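Local coordinates for putative uncharacterized protein (Bacillus anthracis, PDB 3LNO), which is of unknown function, though its membership of an iron-sulfur cluster assembly family is consistent with a part in building or delivering such clusters, at residues A[51-54]-A[55-59]; A[89-93]-A[94-98]. All blocks are in the same frame, centred on the assembly; numbering follows the deposited sequence.

How the contacts relate
Contacts 1 and 2 both lie in loops that leave the neighbouring parallel strands 46-50 and 81-85, the first leading to helix 60-74 and the second to helix 98-106. Their centres are about 13 Å apart. Contact 1 is partly buried and combines a beta turn, closed by backbone and serine bonds, with apolar packing of M52 on C57 beside helix 60-74. Contact 2 is a surface contact that relies on 3-10 turns, exposed polar groups, a bridging water and one tryptophan. The two touch at W91, whose CE3 lies 3.5 Å from T53 O and whose CB lies 3.6 Å from M52 O. The same tryptophan thus contributes to contact 2 and covers part of the backbone of 51-54.

Contact 1 of 2, residues A[51-54]-A[55-59]; sequences TMTS and IGCPM
M52, a selenomethionine, meets C57 through the bases of the two side chains, CB to CB at 3.9 Å. Its CG is anti to its own carbonyl carbon (chi1 -59°), which sets it beside the backbone N, and bends about CB-CG and again about CG-SE turn the chain toward A60 and I63 of helix 60-74. T53 approaches the same cysteine more loosely: its OG1 lies 4.3 Å from C57 SG, too far for a hydrogen bond, so the two are only neighbours. S54 carries the polar part. Its carbonyl O accepts the amide of C57, with N to O at 2.9 Å and an N-H...O angle of 141°, which closes a type I beta turn from S54 to C57. This turn belongs to the loop between strand 46-50 and helix 60-74, the first connection of the beta-alpha-beta crossover that ends in the parallel strand 81-85, and M59 serves as N-cap position for the helix. The S54 hydroxyl reinforces the closure: OG sits between the backbone N and the carbonyl carbon (chi1 58°), leaving it 3.1 Å from C57 N in a second, weak hydrogen bond. One N-H is therefore shared by two acceptors of a single residue. The same arrangement puts C57 CB close to S54, 3.1 Å from its O and 3.6 Å from its OG. SG of the buried C57 continues anti to the C57 backbone N, while the C57 side chain also touches E24. I55, at the exposed corner of the turn, leans on W87 instead.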
ATOM      1  N   THR A  51       6.894   0.369   2.765  1.00 25.76           N
ATOM      2  CA  THR A  51       7.670   0.486   3.997  1.00 30.09           C
ATOM      3  C   THR A  51       6.720   0.712   5.176  1.00 27.70           C
ATOM      4  O   THR A  51       5.509   0.638   5.004  1.00 31.86           O
ATOM      5  CB  THR A  51       8.704   1.595   3.888  1.00 30.63           C
ATOM      6  OG1 THR A  51       9.614   1.478   4.983  1.00 31.71           O
ATOM      7  CG2 THR A  51       8.033   2.974   3.926  1.00 25.91           C
HETATM    8  N   MSE A  52       7.251   0.933   6.375  1.00 33.17           N
HETATM    9  CA  MSE A  52       6.418   1.262   7.537  1.00 32.15           C
HETATM   10  C   MSE A  52       6.834   2.632   8.038  1.00 38.46           C
HETATM   11  O   MSE A  52       7.836   3.183   7.574  1.00 38.89           O
HETATM   12  CB  MSE A  52       6.623   0.244   8.644  1.00 36.81           C
HETATM   13  CG  MSE A  52       6.278  -1.169   8.215  1.00 36.15           C
HETATM   14 SE   MSE A  52       4.347  -1.310   8.101  0.64 41.57          SE
HETATM   15  CE  MSE A  52       4.291  -2.541   6.577  1.00 42.53           C
ATOM     16  N   THR A  53       6.095   3.190   8.987  1.00 32.61           N
ATOM     17  CA  THR A  53       6.476   4.506   9.499  1.00 40.11           C
ATOM     18  C   THR A  53       7.813   4.515  10.256  1.00 45.06           C
ATOM     19  O   THR A  53       8.455   5.553  10.360  1.00 46.88           O
ATOM     20  CB  THR A  53       5.378   5.124  10.366  1.00 43.03           C
ATOM     21  OG1 THR A  53       5.059   4.235  11.447  1.00 53.71           O
ATOM     22  CG2 THR A  53       4.149   5.355   9.540  1.00 44.57           C
ATOM     23  N   SER A  54       8.218   3.357  10.773  1.00 45.62           N
ATOM     24  CA  SER A  54       9.446   3.205  11.566  1.00 50.16           C
ATOM     25  C   SER A  54       9.832   1.735  11.577  1.00 51.37           C
ATOM     26  O   SER A  54       8.953   0.867  11.565  1.00 46.69           O
ATOM     27  CB  SER A  54       9.228   3.653  13.021  1.00 47.40           C
ATOM     28  OG  SER A  54       8.176   2.900  13.630  1.00 46.42           O
ATOM     29  N   ILE A  55      11.132   1.451  11.602  1.00 53.32           N
ATOM     30  CA  ILE A  55      11.597   0.074  11.708  1.00 57.87           C
ATOM     31  C   ILE A  55      10.937  -0.620  12.898  1.00 56.81           C
ATOM     32  O   ILE A  55      10.616  -1.811  12.835  1.00 50.68           O
ATOM     33  CB  ILE A  55      13.119  -0.015  11.865  1.00 66.57           C
ATOM     34  CG1 ILE A  55      13.814   0.547  10.628  1.00 71.75           C
ATOM     35  CG2 ILE A  55      13.543  -1.466  12.042  1.00 68.71           C
ATOM     36  CD1 ILE A  55      14.146  -0.516   9.614  1.00 74.78           C
ATOM     37  N   GLY A  56      10.724   0.137  13.971  1.00 58.79           N
ATOM     38  CA  GLY A  56      10.121  -0.408  15.175  1.00 67.17           C
ATOM     39  C   GLY A  56       8.689  -0.872  14.979  1.00 71.10           C
ATOM     40  O   GLY A  56       8.265  -1.856  15.592  1.00 72.99           O
ATOM     41  N   CYS A  57       7.967  -0.174  14.101  1.00 69.25           N
ATOM     42  CA  CYS A  57       6.515  -0.321  13.917  1.00 64.98           C
ATOM     43  C   CYS A  57       5.947  -1.708  14.176  1.00 65.36           C
ATOM     44  O   CYS A  57       6.234  -2.655  13.448  1.00 70.12           O
ATOM     45  CB  CYS A  57       6.090   0.143  12.529  1.00 61.08           C
ATOM     46  SG  CYS A  57       4.301   0.125  12.318  1.00 52.71           S
ATOM     47  N   PRO A  58       5.106  -1.817  15.208  1.00 62.98           N
ATOM     48  CA  PRO A  58       4.581  -3.090  15.711  1.00 65.56           C
ATOM     49  C   PRO A  58       3.443  -3.638  14.856  1.00 67.05           C
ATOM     50  O   PRO A  58       3.191  -4.845  14.885  1.00 66.27           O
ATOM     51  CB  PRO A  58       4.045  -2.720  17.101  1.00 68.65           C
ATOM     52  CG  PRO A  58       4.504  -1.283  17.353  1.00 67.69           C
ATOM     53  CD  PRO A  58       4.661  -0.675  16.018  1.00 59.91           C
HETATM   54  N   MSE A  59       2.771  -2.768  14.104  1.00 65.74           N
HETATM   55  CA  MSE A  59       1.624  -3.180  13.291  1.00 59.67           C
HETATM   56  C   MSE A  59       2.027  -3.775  11.934  1.00 54.47           C
HETATM   57  O   MSE A  59       1.178  -4.081  11.095  1.00 49.37           O
HETATM   58  CB  MSE A  59       0.663  -2.000  13.099  1.00 62.75           C
HETATM   59  CG  MSE A  59      -0.035  -1.544  14.383  1.00 67.67           C
HETATM   60 SE   MSE A  59      -1.084  -2.962  15.233  0.58102.78          SE
HETATM   61  CE  MSE A  59      -1.617  -2.052  16.888  1.00 96.66           C
TER

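Contact 2 of 2, residues A[89-93]-A[94-98]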
ATOM      1  N   PRO A  89      14.218   3.848   0.110  1.00 35.40           N
ATOM      2  CA  PRO A  89      14.513   4.990   0.974  1.00 32.09           C
ATOM      3  C   PRO A  89      13.587   5.019   2.207  1.00 33.69           C
ATOM      4  O   PRO A  89      12.508   4.429   2.219  1.00 33.62           O
ATOM      5  CB  PRO A  89      14.178   6.192   0.064  1.00 28.05           C
ATOM      6  CG  PRO A  89      13.015   5.647  -0.742  1.00 31.48           C
ATOM      7  CD  PRO A  89      13.503   4.270  -1.111  1.00 30.61           C
ATOM      8  N   PRO A  90      14.004   5.729   3.244  1.00 37.43           N
ATOM      9  CA  PRO A  90      13.260   5.646   4.498  1.00 37.88           C
ATOM     10  C   PRO A  90      12.006   6.498   4.410  1.00 34.06           C
ATOM     11  O   PRO A  90      12.032   7.556   3.817  1.00 33.22           O
ATOM     12  CB  PRO A  90      14.225   6.263   5.522  1.00 39.23           C
ATOM     13  CG  PRO A  90      15.455   6.690   4.743  1.00 43.59           C
ATOM     14  CD  PRO A  90      15.098   6.706   3.305  1.00 41.77           C
ATOM     15  N   TRP A  91      10.916   6.058   5.007  1.00 29.94           N
ATOM     16  CA  TRP A  91       9.734   6.901   5.058  1.00 27.87           C
ATOM     17  C   TRP A  91       9.952   8.208   5.827  1.00 26.73           C
ATOM     18  O   TRP A  91      10.804   8.314   6.697  1.00 35.62           O
ATOM     19  CB  TRP A  91       8.560   6.130   5.674  1.00 27.59           C
ATOM     20  CG  TRP A  91       7.264   6.899   5.690  1.00 28.25           C
ATOM     21  CD1 TRP A  91       6.350   7.000   4.675  1.00 27.05           C
ATOM     22  CD2 TRP A  91       6.714   7.626   6.799  1.00 27.92           C
ATOM     23  NE1 TRP A  91       5.263   7.756   5.088  1.00 22.85           N
ATOM     24  CE2 TRP A  91       5.481   8.172   6.377  1.00 31.59           C
ATOM     25  CE3 TRP A  91       7.164   7.904   8.091  1.00 30.43           C
ATOM     26  CZ2 TRP A  91       4.686   8.957   7.212  1.00 34.73           C
ATOM     27  CZ3 TRP A  91       6.379   8.680   8.909  1.00 38.52           C
ATOM     28  CH2 TRP A  91       5.156   9.202   8.466  1.00 36.78           C
ATOM     29  N   SER A  92       9.159   9.211   5.501  1.00 31.87           N
ATOM     30  CA  SER A  92       9.050  10.386   6.335  1.00 31.61           C
ATOM     31  C   SER A  92       7.695  11.008   6.049  1.00 26.79           C
ATOM     32  O   SER A  92       7.079  10.739   5.032  1.00 29.65           O
ATOM     33  CB  SER A  92      10.179  11.389   6.017  1.00 39.83           C
ATOM     34  OG  SER A  92       9.787  12.324   5.019  1.00 37.44           O
ATOM     35  N   LYS A  93       7.267  11.878   6.941  1.00 30.03           N
ATOM     36  CA  LYS A  93       6.009  12.563   6.848  1.00 29.09           C
ATOM     37  C   LYS A  93       5.873  13.447   5.593  1.00 24.32           C
ATOM     38  O   LYS A  93       4.760  13.731   5.174  1.00 27.13           O
ATOM     39  CB  LYS A  93       5.819  13.415   8.109  1.00 40.29           C
ATOM     40  CG  LYS A  93       6.897  14.487   8.252  1.00 53.75           C
ATOM     41  CD  LYS A  93       6.823  15.209   9.587  1.00 66.12           C
ATOM     42  CE  LYS A  93       7.952  16.227   9.711  1.00 74.24           C
ATOM     43  NZ  LYS A  93       8.080  16.762  11.108  1.00 82.32           N
ATOM     44  N   GLU A  94       6.990  13.851   4.987  1.00 23.39           N
ATOM     45  CA  GLU A  94       6.960  14.600   3.725  1.00 27.77           C
ATOM     46  C   GLU A  94       6.296  13.814   2.619  1.00 23.57           C
ATOM     47  O   GLU A  94       5.760  14.409   1.685  1.00 30.28           O
ATOM     48  CB  GLU A  94       8.361  15.023   3.276  1.00 32.36           C
ATOM     49  CG  GLU A  94       8.908  16.273   3.968  1.00 42.12           C
ATOM     50  CD  GLU A  94      10.251  16.756   3.361  1.00 86.28           C
ATOM     51  OE1 GLU A  94      11.169  15.920   3.146  1.00 80.14           O
ATOM     52  OE2 GLU A  94      10.389  17.978   3.098  1.00 86.68           O
ATOM     53  N   ARG A  95       6.270  12.486   2.760  1.00 21.05           N
ATOM     54  CA  ARG A  95       5.645  11.581   1.783  1.00 22.94           C
ATOM     55  C   ARG A  95       4.106  11.496   1.894  1.00 27.20           C
ATOM     56  O   ARG A  95       3.416  10.917   1.045  1.00 25.56           O
ATOM     57  CB  ARG A  95       6.226  10.170   1.920  1.00 25.98           C
ATOM     58  CG  ARG A  95       7.652  10.078   1.457  1.00 28.59           C
ATOM     59  CD  ARG A  95       8.151   8.644   1.541  1.00 32.31           C
ATOM     60  NE  ARG A  95       9.544   8.592   1.152  1.00 36.50           N
ATOM     61  CZ  ARG A  95       9.961   8.401  -0.093  1.00 35.80           C
ATOM     62  NH1 ARG A  95       9.086   8.232  -1.080  1.00 36.24           N
ATOM     63  NH2 ARG A  95      11.256   8.385  -0.348  1.00 40.87           N
HETATM   64  N   MSE A  96       3.554  12.090   2.927  1.00 27.57           N
HETATM   65  CA  MSE A  96       2.095  12.050   3.066  1.00 28.36           C
HETATM   66  C   MSE A  96       1.358  12.858   1.985  1.00 21.13           C
HETATM   67  O   MSE A  96       1.866  13.877   1.525  1.00 20.27           O
HETATM   68  CB  MSE A  96       1.760  12.577   4.439  1.00 19.69           C
HETATM   69  CG  MSE A  96       2.237  11.588   5.479  1.00 21.03           C
HETATM   70 SE   MSE A  96       1.628  12.076   7.261  0.75 47.30          SE
HETATM   71  CE  MSE A  96       1.386  13.988   7.170  1.00 35.99           C
ATOM     72  N   SER A  97       0.163  12.417   1.594  1.00 23.45           N
ATOM     73  CA  SER A  97      -0.661  13.202   0.657  1.00 19.25           C
ATOM     74  C   SER A  97      -1.150  14.534   1.248  1.00 23.24           C
ATOM     75  O   SER A  97      -1.092  14.737   2.455  1.00 22.59           O
ATOM     76  CB  SER A  97      -1.899  12.381   0.241  1.00 24.91           C
ATOM     77  OG  SER A  97      -2.780  12.216   1.354  1.00 25.05           O
ATOM     78  N   ARG A  98      -1.702  15.403   0.390  1.00 27.22           N
ATOM     79  CA  ARG A  98      -2.299  16.669   0.832  1.00 25.90           C
ATOM     80  C   ARG A  98      -3.355  16.404   1.908  1.00 20.45           C
ATOM     81  O   ARG A  98      -3.368  17.065   2.934  1.00 22.83           O
ATOM     82  CB  ARG A  98      -2.905  17.408  -0.384  1.00 26.10           C
ATOM     83  CG  ARG A  98      -3.792  18.689  -0.097  1.00 24.85           C
ATOM     84  CD  ARG A  98      -4.481  19.173  -1.384  1.00 23.77           C
ATOM     85  NE  ARG A  98      -5.302  18.109  -1.991  1.00 24.84           N
ATOM     86  CZ  ARG A  98      -6.587  17.886  -1.684  1.00 32.07           C
ATOM     87  NH1 ARG A  98      -7.231  16.877  -2.251  1.00 30.28           N
ATOM     88  NH2 ARG A  98      -7.232  18.662  -0.800  1.00 28.09           N
TER
HETATM   89  O   HOH W   1      12.389  13.652   4.200  1.00 54.95           O
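Backbone bonds from R95 N to S92 O and from M96 N to K93 O, both 3.0 Å, wind S92-M96 into successive 3-10 turns. At the start of the coil S92 OG accepts the amide of E94 at 3.2 Å, an ST turn, and a water bridges this hydroxyl to the E94 carboxylate, lying 3.0 Å from OG and 2.8 Å from OE1. The coil joins strand 81-85 to helix 98-106, for which S97 is N-cap, its OG accepting the amide of A100. R95 is extended from CG to NE and runs back along the chain past W91, the two side chains sliding by in opposite directions with ring and guanidinium planes 31° apart. Its CD lies 4.0 Å from W91 CD1. Farther out, the R95 side chain crosses P89 at about a right angle, with NH2 3.3 Å from P89 CG; it also touches Y36 of strand 35-40. M96 CG packs 4.0 Å from W91 CZ2 and its side chain also reaches L104 of the helix. The indole is held by a hydrogen bond from W91 NE1 to L32 O.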